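LamCAT (Aquimarina, PDB 6JH5) probably hydrolyses laminarin, a beta-1,3-linked glucan, as a marine bacterial laminarinase of glycoside hydrolase family 16. Local coordinates at residues Tyr38-Ala44 and Tyr63-Arg69; Arg86-Phe92 and Ala218-Leu224; Trp4-Trp8 and Lys76-Lys82. One frame throughout, in Å; residues are numbered along the deposited sequence.

Contact 1: residues Tyr38-Ala44 and Tyr63-Arg69; sequences YYRRENA and YNYTSTR
Arg-69 lays its CB over the centre of the Tyr-39 ring, a CH-pi contact with CB 3.4 Å from the ring centroid, and its CD continues past Tyr-39 CE2. With CG anti to the backbone N (chi1 178°) and the chain extended beyond, the guanidinium runs on past the ring, its plane turned 61° from it, and NH1 donates to a water whose oxygen is 2.6 Å from Tyr-39 OH. A long aliphatic stem suits this place, for it covers an aromatic face while its charged head still reaches a bridging water.

The backbones form a short parallel pairing of strands 37-39 and 63-71. Tyr-38 N donates to Tyr-65 O at 2.8 Å, and Arg-40 N to Ser-67 O at 2.9 Å, while Ser-67 N to Tyr-38 O is weak.

After the strand, the type I turn from Arg-41 to Ala-44 brings Asn-43 back, its ND2 donating to Thr-66 OG1 at 2.9 Å; ND2 also binds Thr-54 O, and Thr-66 OG1 also binds Glu-58. Thr-68 OG1 donates to Arg-40 O (2.9 Å), nearly along the C=O axis.

Buried hydroxyl and amide groups thus replace the ladder where the strand gives out, pinning the turn and the residue leading into it to the neighbouring strand.

Contact 2: residues Arg86-Phe92 and Ala218-Leu224; sequences RIAMPSF and AFPARML
The Phe-92 ring receives Ala-218 on one face: the methyl CB stands 3.3 Å from Phe-92 CG, offset toward the rim, in a CH-pi contact. Pro-90 CB lies in plane at the edge of the same ring. Phe-92 in turn directs an edge toward the face of Phe-219, a T-shaped pair with centroids 5.3 Å apart and planes at 71°; the nearest atoms are Phe-92 CE2 and Phe-219 CZ. This aromatic group closes one end of an antiparallel strand pair, 81-88 with 221-232, within the concanavalin-like beta-sandwich of family 16.

Phe-92 has its CG between the backbone N and the carbonyl carbon (chi1 64°), a rotation that carries the ring across to the alanines. Ala-221 CB meets Phe-92 CE1 at 3.5 Å and also touches Pro-90 CG, so this one methyl touches both ring and proline, a close fit suited to alanine. Pro-90 suits the point where the pairing stops: it has no N-H to offer, and its CD instead packs against Arg-222 O at 3.3 Å. From strand 197-205, Ile-205 touches both phenylalanines, while Met-203 touches Pro-90 and Met-223.

Farther along, Ile-87 CG2 and Met-223 CE meet at 4.1 Å; branched Ile-87 and the long, unbranched Met-223 are both buried and apolar, with no polar group to satisfy. Ala-88 and Leu-224 form the hydrogen-bonded pair of the ladder: Ala-88 N donates to Leu-224 O at 2.9 Å, in the carbonyl plane, and Leu-224 N returns a bond of equal length to Ala-88 O.

Contact 3: residues Trp4-Trp8 and Lys76-Lys82; sequences WTLVW and KSWKYGK
Trp-8 and Trp-78 meet obliquely, their planes 51° apart, in a contact where no direct hydrogen bond joins the two segments. Trp-8 offers one indole face to the six-membered ring of Trp-78, whose CZ2 comes 3.6 Å from Trp-8 CG. Lys-76, bent at chi2, brings its CG to 3.7 Å from Trp-8 NE1, and that N-H is spent on Asp-19. Trp-78 NE1 donates to a water at 3.0 Å, which makes a weak bond to Val-7 O, so the indole nitrogen is satisfied while Val-7 CG2 packs beside it.

A third tryptophan, Trp-4, serves the other end, where Lys-82 CB stands over its six-membered ring, 3.7 Å from the centroid and almost on the ring normal. With CG anti to the backbone N (chi1 175°), the extended lysine chain then crosses the indole, its CD lying near Trp-4 NE1. Replacing Trp-4 by an alanine would probably strip Lys-82 of this aromatic cover and open a gap beside Gly-81. Gly-81 suits its place because its backbone angles would jam a CB against the preceding carbonyl oxygen.

Val-7 and Trp-8 form a classic beta bulge against Val-230. Strand 5-10 pairs with strand 221-232, whose Val-230 touches Trp-78 and whose Tyr-231 touches Trp-4; strand 158-164, which pairs with strand 81-88, supplies Thr-161 beside Lys-82.

Overall arrangement
Contacts 1 and 2 are neighbours, centres about 14 Å apart, and touch where Tyr-65 CD1 packs on Phe-219 CZ at 3.6 Å. Contact 3 lies about 28 Å from the centre of contact 1, across the middle of the chain, and about 27 Å from that of contact 2. Strand 81-88 belongs to both contacts 2 and 3, and strand 221-232, near the C-terminus, pairs with it and with the N-terminal strand 5-10. Contact 1 is nested within the loop closed by contact 3, and contact 2 opens after both. Early and late parts of the chain are thereby joined in the beta-sandwich, whose calcium site is formed by Glu-11, Gly-49 and Asp-226.

Contact 1: residues Tyr38-Ala44 and Tyr63-Arg69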
loop_
_atom_site.group_PDB
_atom_site.type_symbol
_atom_site.label_atom_id
_atom_site.label_comp_id
_atom_site.label_asym_id
_atom_site.label_seq_id
_atom_site.Cartn_x
_atom_site.Cartn_y
_atom_site.Cartn_z
ATOM N N TYR A 38 -2.765 12.424 -10.844
ATOM C CA TYR A 38 -2.783 11.649 -12.099
ATOM C C TYR A 38 -1.522 10.781 -12.045
ATOM O O TYR A 38 -0.448 11.304 -11.984
ATOM C CB TYR A 38 -2.731 12.628 -13.265
ATOM C CG TYR A 38 -2.797 12.026 -14.637
ATOM C CD1 TYR A 38 -1.723 11.361 -15.173
ATOM C CD2 TYR A 38 -3.923 12.180 -15.409
ATOM C CE1 TYR A 38 -1.783 10.831 -16.443
ATOM C CE2 TYR A 38 -3.983 11.673 -16.688
ATOM C CZ TYR A 38 -2.914 10.983 -17.206
ATOM O OH TYR A 38 -2.992 10.487 -18.466
ATOM N N TYR A 39 -1.701 9.469 -12.012
ATOM C CA TYR A 39 -0.550 8.554 -11.921
ATOM C C TYR A 39 0.197 8.457 -13.258
ATOM O O TYR A 39 -0.401 8.481 -14.282
ATOM C CB TYR A 39 -1.048 7.202 -11.427
ATOM C CG TYR A 39 -1.412 7.159 -9.965
ATOM C CD1 TYR A 39 -0.532 7.607 -9.009
ATOM C CD2 TYR A 39 -2.595 6.586 -9.543
ATOM C CE1 TYR A 39 -0.828 7.524 -7.667
ATOM C CE2 TYR A 39 -2.907 6.499 -8.199
ATOM C CZ TYR A 39 -2.009 6.949 -7.259
ATOM O OH TYR A 39 -2.323 6.842 -5.948
ATOM N N ARG A 40 1.514 8.340 -13.158
ATOM C CA ARG A 40 2.396 8.230 -14.337
ATOM C C ARG A 40 3.569 7.290 -14.027
ATOM O O ARG A 40 3.893 7.104 -12.899
ATOM C CB ARG A 40 3.051 9.587 -14.606
ATOM C CG ARG A 40 2.074 10.719 -14.862
ATOM C CD ARG A 40 2.774 11.960 -15.368
ATOM N NE ARG A 40 3.059 11.806 -16.774
ATOM C CZ ARG A 40 4.050 12.383 -17.394
ATOM N NH1 ARG A 40 4.899 13.123 -16.716
ATOM N NH2 ARG A 40 4.214 12.188 -18.681
ATOM N N ARG A 41 4.138 6.707 -15.076
ATOM C CA ARG A 41 5.370 5.896 -14.964
ATOM C C ARG A 41 6.578 6.784 -14.645
ATOM O O ARG A 41 7.411 6.382 -13.946
ATOM C CB ARG A 41 5.630 5.201 -16.294
ATOM C CG ARG A 41 6.963 4.485 -16.349
ATOM C CD ARG A 41 7.010 3.389 -15.320
ATOM N NE ARG A 41 8.238 2.631 -15.311
ATOM C CZ ARG A 41 9.351 3.004 -14.738
ATOM N NH1 ARG A 41 9.426 4.167 -14.127
ATOM N NH2 ARG A 41 10.392 2.197 -14.754
ATOM N N GLU A 42 6.581 8.014 -15.160
ATOM C CA GLU A 42 7.717 8.959 -15.040
ATOM C C GLU A 42 7.982 9.368 -13.592
ATOM O O GLU A 42 9.082 9.692 -13.269
ATOM C CB GLU A 42 7.483 10.190 -15.898
ATOM C CG GLU A 42 7.648 9.884 -17.363
ATOM C CD GLU A 42 6.380 9.465 -18.076
ATOM O OE1 GLU A 42 5.433 9.078 -17.418
ATOM O OE2 GLU A 42 6.370 9.538 -19.278
ATOM N N ASN A 43 6.971 9.237 -12.749
ATOM C CA ASN A 43 7.106 9.613 -11.324
ATOM C C ASN A 43 7.830 8.532 -10.517
ATOM O O ASN A 43 8.049 8.750 -9.359
ATOM C CB ASN A 43 5.760 9.994 -10.721
ATOM C CG ASN A 43 5.202 11.258 -11.327
ATOM O OD1 ASN A 43 4.877 11.284 -12.487
ATOM N ND2 ASN A 43 5.097 12.297 -10.529
ATOM N N ALA A 44 8.164 7.420 -11.158
ATOM C CA ALA A 44 8.901 6.328 -10.500
ATOM C C ALA A 44 10.302 6.233 -11.098
ATOM O O ALA A 44 10.427 6.128 -12.273
ATOM C CB ALA A 44 8.161 5.025 -10.636
ATOM N N TYR A 63 -5.703 17.431 -14.171
ATOM C CA TYR A 63 -5.312 17.268 -12.752
ATOM C C TYR A 63 -4.068 18.093 -12.464
ATOM O O TYR A 63 -3.370 18.446 -13.389
ATOM C CB TYR A 63 -5.169 15.781 -12.422
ATOM C CG TYR A 63 -6.491 15.095 -12.570
ATOM C CD1 TYR A 63 -7.406 15.113 -11.543
ATOM C CD2 TYR A 63 -6.872 14.550 -13.774
ATOM C CE1 TYR A 63 -8.654 14.553 -11.683
ATOM C CE2 TYR A 63 -8.111 13.973 -13.929
ATOM C CZ TYR A 63 -9.005 13.983 -12.882
ATOM O OH TYR A 63 -10.234 13.443 -13.040
ATOM N N ASN A 64 -3.842 18.380 -11.188
ATOM C CA ASN A 64 -2.755 19.311 -10.790
ATOM C C ASN A 64 -1.590 18.646 -10.056
ATOM O O ASN A 64 -0.697 19.342 -9.662
ATOM C CB ASN A 64 -3.353 20.448 -9.975
ATOM C CG ASN A 64 -4.409 21.147 -10.789
ATOM O OD1 ASN A 64 -4.192 21.444 -11.940
ATOM N ND2 ASN A 64 -5.562 21.353 -10.200
ATOM N N TYR A 65 -1.674 17.346 -9.847
ATOM C CA TYR A 65 -0.591 16.607 -9.173
ATOM C C TYR A 65 -0.353 15.301 -9.934
ATOM O O TYR A 65 -1.258 14.761 -10.508
ATOM C CB TYR A 65 -0.939 16.274 -7.718
ATOM C CG TYR A 65 -1.363 17.456 -6.892
ATOM C CD1 TYR A 65 -0.432 18.253 -6.270
ATOM C CD2 TYR A 65 -2.693 17.787 -6.767
ATOM C CE1 TYR A 65 -0.822 19.350 -5.523
ATOM C CE2 TYR A 65 -3.098 18.876 -6.027
ATOM C CZ TYR A 65 -2.160 19.665 -5.404
ATOM O OH TYR A 65 -2.552 20.745 -4.688
ATOM N N THR A 66 0.890 14.859 -9.903
ATOM C CA THR A 66 1.266 13.560 -10.491
ATOM C C THR A 66 1.985 12.742 -9.428
ATOM O O THR A 66 2.576 13.297 -8.546
ATOM C CB THR A 66 2.135 13.701 -11.742
ATOM O OG1 THR A 66 3.308 14.413 -11.383
ATOM C CG2 THR A 66 1.386 14.376 -12.865
ATOM N N SER A 67 1.869 11.436 -9.561
ATOM C CA SER A 67 2.524 10.506 -8.625
ATOM C C SER A 67 2.583 9.123 -9.282
ATOM O O SER A 67 2.418 9.038 -10.462
ATOM C CB SER A 67 1.831 10.468 -7.291
ATOM O OG SER A 67 2.598 9.764 -6.357
ATOM N N THR A 68 2.877 8.103 -8.501
ATOM C CA THR A 68 2.949 6.745 -9.081
ATOM C C THR A 68 2.094 5.765 -8.269
ATOM O O THR A 68 2.052 5.904 -7.085
ATOM C CB THR A 68 4.398 6.231 -9.098
ATOM O OG1 THR A 68 5.012 6.856 -10.210
ATOM C CG2 THR A 68 4.546 4.736 -9.288
ATOM N N ARG A 69 1.424 4.867 -8.962
ATOM C CA ARG A 69 0.743 3.712 -8.340
ATOM C C ARG A 69 1.248 2.493 -9.112
ATOM O O ARG A 69 1.003 2.427 -10.285
ATOM C CB ARG A 69 -0.776 3.836 -8.397
ATOM C CG ARG A 69 -1.534 2.655 -7.812
ATOM C CD ARG A 69 -2.961 3.005 -7.477
ATOM N NE ARG A 69 -3.804 1.834 -7.471
ATOM C CZ ARG A 69 -5.019 1.804 -6.956
ATOM N NH1 ARG A 69 -5.495 2.867 -6.337
ATOM N NH2 ARG A 69 -5.750 0.712 -7.049
HETATM O O HOH W 1 -4.507 5.501 -5.374
#

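Contact 2: residues Arg86-Phe92 and Ala218-Leu224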
loop_
_atom_site.group_PDB
_atom_site.type_symbol
_atom_site.label_atom_id
_atom_site.label_comp_id
_atom_site.label_asym_id
_atom_site.label_seq_id
_atom_site.Cartn_x
_atom_site.Cartn_y
_atom_site.Cartn_z
ATOM N N ARG A 86 10.881 -1.692 3.472
ATOM C CA ARG A 86 11.581 -0.651 4.257
ATOM C C ARG A 86 11.326 0.660 3.520
ATOM O O ARG A 86 11.748 0.766 2.419
ATOM C CB ARG A 86 13.064 -0.981 4.313
ATOM C CG ARG A 86 13.874 0.013 5.123
ATOM C CD ARG A 86 15.220 -0.555 5.536
ATOM N NE ARG A 86 15.930 0.410 6.343
ATOM C CZ ARG A 86 16.895 1.200 5.928
ATOM N NH1 ARG A 86 17.339 1.159 4.695
ATOM N NH2 ARG A 86 17.425 2.072 6.756
ATOM N N ILE A 87 10.555 1.545 4.153
ATOM C CA ILE A 87 10.048 2.775 3.498
ATOM C C ILE A 87 10.306 4.013 4.351
ATOM O O ILE A 87 10.156 3.919 5.525
ATOM C CB ILE A 87 8.528 2.624 3.344
ATOM C CG1 ILE A 87 8.180 1.339 2.599
ATOM C CG2 ILE A 87 7.901 3.828 2.667
ATOM C CD1 ILE A 87 6.683 1.128 2.459
ATOM N N ALA A 88 10.675 5.085 3.667
ATOM C CA ALA A 88 10.802 6.439 4.224
ATOM C C ALA A 88 9.800 7.266 3.421
ATOM O O ALA A 88 9.822 7.193 2.252
ATOM C CB ALA A 88 12.213 6.963 4.102
ATOM N N MET A 89 8.920 7.978 4.096
ATOM C CA MET A 89 7.883 8.680 3.325
ATOM C C MET A 89 7.786 10.137 3.753
ATOM O O MET A 89 8.142 10.446 4.841
ATOM C CB MET A 89 6.524 7.997 3.526
ATOM C CG MET A 89 5.951 8.179 4.908
ATOM S SD MET A 89 4.688 6.913 5.249
ATOM C CE MET A 89 5.694 5.534 5.794
ATOM N N PRO A 90 7.243 11.016 2.908
ATOM C CA PRO A 90 7.085 12.407 3.276
ATOM C C PRO A 90 5.937 12.562 4.282
ATOM O O PRO A 90 5.136 11.724 4.423
ATOM C CB PRO A 90 6.692 13.140 1.994
ATOM C CG PRO A 90 6.591 12.101 0.939
ATOM C CD PRO A 90 6.732 10.735 1.580
ATOM N N SER A 91 5.930 13.701 4.947
ATOM C CA SER A 91 4.884 14.021 5.932
ATOM C C SER A 91 4.435 15.453 5.636
ATOM O O SER A 91 5.163 16.365 5.902
ATOM C CB SER A 91 5.458 13.861 7.312
ATOM O OG SER A 91 4.531 14.239 8.307
ATOM N N PHE A 92 3.275 15.592 5.022
ATOM C CA PHE A 92 2.750 16.932 4.692
ATOM C C PHE A 92 1.237 16.848 4.517
ATOM O O PHE A 92 0.732 15.811 4.219
ATOM C CB PHE A 92 3.418 17.520 3.449
ATOM C CG PHE A 92 3.194 16.773 2.164
ATOM C CD1 PHE A 92 4.068 15.786 1.763
ATOM C CD2 PHE A 92 2.125 17.087 1.356
ATOM C CE1 PHE A 92 3.862 15.127 0.568
ATOM C CE2 PHE A 92 1.922 16.425 0.164
ATOM C CZ PHE A 92 2.802 15.458 -0.228
ATOM N N ALA A 218 5.103 21.469 -0.289
ATOM C CA ALA A 218 5.761 20.183 0.013
ATOM C C ALA A 218 6.149 19.450 -1.283
ATOM O O ALA A 218 6.596 18.340 -1.201
ATOM C CB ALA A 218 4.834 19.355 0.853
ATOM N N PHE A 219 5.991 20.097 -2.431
ATOM C CA PHE A 219 6.288 19.469 -3.740
ATOM C C PHE A 219 7.602 20.002 -4.295
ATOM O O PHE A 219 7.817 21.173 -4.200
ATOM C CB PHE A 219 5.122 19.666 -4.707
ATOM C CG PHE A 219 3.870 18.980 -4.239
ATOM C CD1 PHE A 219 2.963 19.621 -3.427
ATOM C CD2 PHE A 219 3.613 17.681 -4.605
ATOM C CE1 PHE A 219 1.830 18.969 -2.982
ATOM C CE2 PHE A 219 2.477 17.032 -4.164
ATOM C CZ PHE A 219 1.584 17.680 -3.359
ATOM N N PRO A 220 8.462 19.170 -4.903
ATOM C CA PRO A 220 8.249 17.727 -5.036
ATOM C C PRO A 220 8.461 16.909 -3.753
ATOM O O PRO A 220 9.272 17.243 -2.973
ATOM C CB PRO A 220 9.268 17.342 -6.117
ATOM C CG PRO A 220 10.394 18.296 -5.864
ATOM C CD PRO A 220 9.678 19.599 -5.572
ATOM N N ALA A 221 7.714 15.816 -3.623
ATOM C CA ALA A 221 7.788 14.994 -2.404
ATOM C C ALA A 221 8.230 13.581 -2.786
ATOM O O ALA A 221 7.712 13.066 -3.722
ATOM C CB ALA A 221 6.441 14.989 -1.746
ATOM N N ARG A 222 9.120 13.013 -1.998
ATOM C CA ARG A 222 9.693 11.689 -2.335
ATOM C C ARG A 222 9.338 10.604 -1.323
ATOM O O ARG A 222 9.586 10.765 -0.163
ATOM C CB ARG A 222 11.215 11.818 -2.422
ATOM C CG ARG A 222 11.665 12.602 -3.636
ATOM C CD ARG A 222 13.058 13.160 -3.495
ATOM N NE ARG A 222 14.088 12.220 -3.130
ATOM C CZ ARG A 222 14.896 11.657 -3.991
ATOM N NH1 ARG A 222 14.746 11.897 -5.274
ATOM N NH2 ARG A 222 15.841 10.857 -3.572
ATOM N N MET A 223 8.805 9.516 -1.851
ATOM C CA MET A 223 8.571 8.295 -1.054
ATOM C C MET A 223 9.688 7.329 -1.475
ATOM O O MET A 223 9.822 7.079 -2.648
ATOM C CB MET A 223 7.191 7.699 -1.344
ATOM C CG MET A 223 6.958 6.361 -0.728
ATOM S SD MET A 223 5.266 5.817 -1.181
ATOM C CE MET A 223 5.177 4.238 -0.341
ATOM N N LEU A 224 10.474 6.876 -0.507
ATOM C CA LEU A 224 11.618 5.987 -0.790
ATOM C C LEU A 224 11.362 4.558 -0.305
ATOM O O LEU A 224 11.034 4.372 0.836
ATOM C CB LEU A 224 12.855 6.557 -0.106
ATOM C CG LEU A 224 13.061 8.052 -0.328
ATOM C CD1 LEU A 224 14.242 8.524 0.500
ATOM C CD2 LEU A 224 13.290 8.366 -1.790
#

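Contact 3: residues Trp4-Trp8 and Lys76-Lys82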
loop_
_atom_site.group_PDB
_atom_site.type_symbol
_atom_site.label_atom_id
_atom_site.label_comp_id
_atom_site.label_asym_id
_atom_site.label_seq_id
_atom_site.Cartn_x
_atom_site.Cartn_y
_atom_site.Cartn_z
ATOM N N TRP A 4 11.262 -18.642 8.060
ATOM C CA TRP A 4 10.733 -18.044 6.824
ATOM C C TRP A 4 11.703 -18.278 5.675
ATOM O O TRP A 4 12.877 -18.219 5.903
ATOM C CB TRP A 4 10.590 -16.551 7.074
ATOM C CG TRP A 4 9.475 -16.178 8.000
ATOM C CD1 TRP A 4 9.593 -15.705 9.265
ATOM C CD2 TRP A 4 8.071 -16.220 7.728
ATOM N NE1 TRP A 4 8.371 -15.469 9.802
ATOM C CE2 TRP A 4 7.414 -15.773 8.886
ATOM C CE3 TRP A 4 7.306 -16.595 6.626
ATOM C CZ2 TRP A 4 6.031 -15.683 8.970
ATOM C CZ3 TRP A 4 5.942 -16.523 6.722
ATOM C CH2 TRP A 4 5.316 -16.063 7.871
ATOM N N THR A 5 11.176 -18.517 4.487
ATOM C CA THR A 5 12.026 -18.657 3.286
ATOM C C THR A 5 11.685 -17.502 2.339
ATOM O O THR A 5 10.545 -17.333 2.065
ATOM C CB THR A 5 11.766 -19.978 2.564
ATOM O OG1 THR A 5 12.053 -21.070 3.421
ATOM C CG2 THR A 5 12.575 -20.130 1.301
ATOM N N LEU A 6 12.696 -16.785 1.862
ATOM C CA LEU A 6 12.453 -15.679 0.911
ATOM C C LEU A 6 11.992 -16.265 -0.424
ATOM O O LEU A 6 12.677 -17.081 -0.983
ATOM C CB LEU A 6 13.747 -14.877 0.756
ATOM C CG LEU A 6 13.649 -13.655 -0.148
ATOM C CD1 LEU A 6 12.783 -12.599 0.509
ATOM C CD2 LEU A 6 15.029 -13.102 -0.452
ATOM N N VAL A 7 10.831 -15.823 -0.904
ATOM C CA VAL A 7 10.331 -16.350 -2.205
ATOM C C VAL A 7 10.331 -15.271 -3.278
ATOM O O VAL A 7 10.351 -15.625 -4.407
ATOM C CB VAL A 7 8.963 -17.032 -2.076
ATOM C CG1 VAL A 7 9.056 -18.249 -1.176
ATOM C CG2 VAL A 7 7.900 -16.091 -1.566
ATOM N N TRP A 8 10.318 -14.000 -2.892
ATOM C CA TRP A 8 10.340 -12.927 -3.911
ATOM C C TRP A 8 10.897 -11.640 -3.301
ATOM O O TRP A 8 10.738 -11.462 -2.139
ATOM C CB TRP A 8 8.940 -12.719 -4.526
ATOM C CG TRP A 8 8.860 -11.627 -5.555
ATOM C CD1 TRP A 8 9.157 -11.715 -6.878
ATOM C CD2 TRP A 8 8.576 -10.237 -5.316
ATOM N NE1 TRP A 8 9.048 -10.500 -7.482
ATOM C CE2 TRP A 8 8.677 -9.578 -6.552
ATOM C CE3 TRP A 8 8.197 -9.503 -4.196
ATOM C CZ2 TRP A 8 8.428 -8.218 -6.692
ATOM C CZ3 TRP A 8 7.958 -8.160 -4.333
ATOM C CH2 TRP A 8 8.073 -7.530 -5.566
ATOM N N LYS A 76 3.096 -11.215 -10.039
ATOM C CA LYS A 76 3.412 -11.978 -8.807
ATOM C C LYS A 76 2.301 -11.834 -7.762
ATOM O O LYS A 76 1.832 -10.746 -7.556
ATOM C CB LYS A 76 4.716 -11.469 -8.187
ATOM C CG LYS A 76 5.936 -11.568 -9.081
ATOM C CD LYS A 76 6.428 -12.991 -9.299
ATOM C CE LYS A 76 7.567 -13.040 -10.295
ATOM N NZ LYS A 76 7.936 -14.413 -10.687
ATOM N N SER A 77 1.893 -12.961 -7.193
ATOM C CA SER A 77 0.876 -12.957 -6.121
ATOM C C SER A 77 1.109 -14.146 -5.201
ATOM O O SER A 77 1.816 -15.048 -5.561
ATOM C CB SER A 77 -0.516 -12.901 -6.612
ATOM O OG SER A 77 -0.817 -14.094 -7.251
ATOM N N TRP A 78 0.637 -13.997 -3.972
ATOM C CA TRP A 78 0.907 -14.984 -2.912
ATOM C C TRP A 78 -0.321 -15.244 -2.038
ATOM O O TRP A 78 -1.072 -14.356 -1.803
ATOM C CB TRP A 78 2.027 -14.445 -2.018
ATOM C CG TRP A 78 3.265 -14.066 -2.766
ATOM C CD1 TRP A 78 4.353 -14.848 -3.010
ATOM C CD2 TRP A 78 3.551 -12.790 -3.351
ATOM N NE1 TRP A 78 5.277 -14.154 -3.726
ATOM C CE2 TRP A 78 4.811 -12.896 -3.958
ATOM C CE3 TRP A 78 2.860 -11.592 -3.439
ATOM C CZ2 TRP A 78 5.397 -11.835 -4.623
ATOM C CZ3 TRP A 78 3.429 -10.546 -4.105
ATOM C CH2 TRP A 78 4.682 -10.668 -4.687
ATOM N N LYS A 79 -0.424 -16.476 -1.563
ATOM C CA LYS A 79 -1.442 -16.853 -0.568
ATOM C C LYS A 79 -0.668 -17.230 0.683
ATOM O O LYS A 79 0.007 -18.219 0.649
ATOM C CB LYS A 79 -2.247 -18.062 -1.026
ATOM C CG LYS A 79 -3.304 -18.483 -0.021
ATOM C CD LYS A 79 -4.064 -19.639 -0.578
ATOM C CE LYS A 79 -4.790 -20.468 0.436
ATOM N NZ LYS A 79 -5.652 -21.459 -0.241
ATOM N N TYR A 80 -0.702 -16.326 1.665
ATOM C CA TYR A 80 -0.055 -16.381 2.994
ATOM C C TYR A 80 1.414 -15.963 2.865
ATOM O O TYR A 80 1.977 -16.087 1.800
ATOM C CB TYR A 80 -0.181 -17.768 3.625
ATOM C CG TYR A 80 -1.589 -18.284 3.708
ATOM C CD1 TYR A 80 -2.638 -17.449 4.014
ATOM C CD2 TYR A 80 -1.871 -19.608 3.461
ATOM C CE1 TYR A 80 -3.933 -17.921 4.073
ATOM C CE2 TYR A 80 -3.158 -20.099 3.532
ATOM C CZ TYR A 80 -4.198 -19.248 3.825
ATOM O OH TYR A 80 -5.458 -19.732 3.874
ATOM N N GLY A 81 1.998 -15.539 3.973
ATOM C CA GLY A 81 3.427 -15.201 3.965
ATOM C C GLY A 81 3.742 -14.016 4.848
ATOM O O GLY A 81 2.869 -13.559 5.507
ATOM N N LYS A 82 5.010 -13.618 4.840
ATOM C CA LYS A 82 5.492 -12.420 5.553
ATOM C C LYS A 82 5.817 -11.426 4.448
ATOM O O LYS A 82 6.614 -11.750 3.618
ATOM C CB LYS A 82 6.724 -12.748 6.393
ATOM C CG LYS A 82 7.346 -11.540 7.066
ATOM C CD LYS A 82 8.375 -11.943 8.095
ATOM C CE LYS A 82 9.338 -10.827 8.404
ATOM N NZ LYS A 82 10.142 -11.135 9.614
HETATM O O HOH W 2 7.111 -15.895 -5.421
#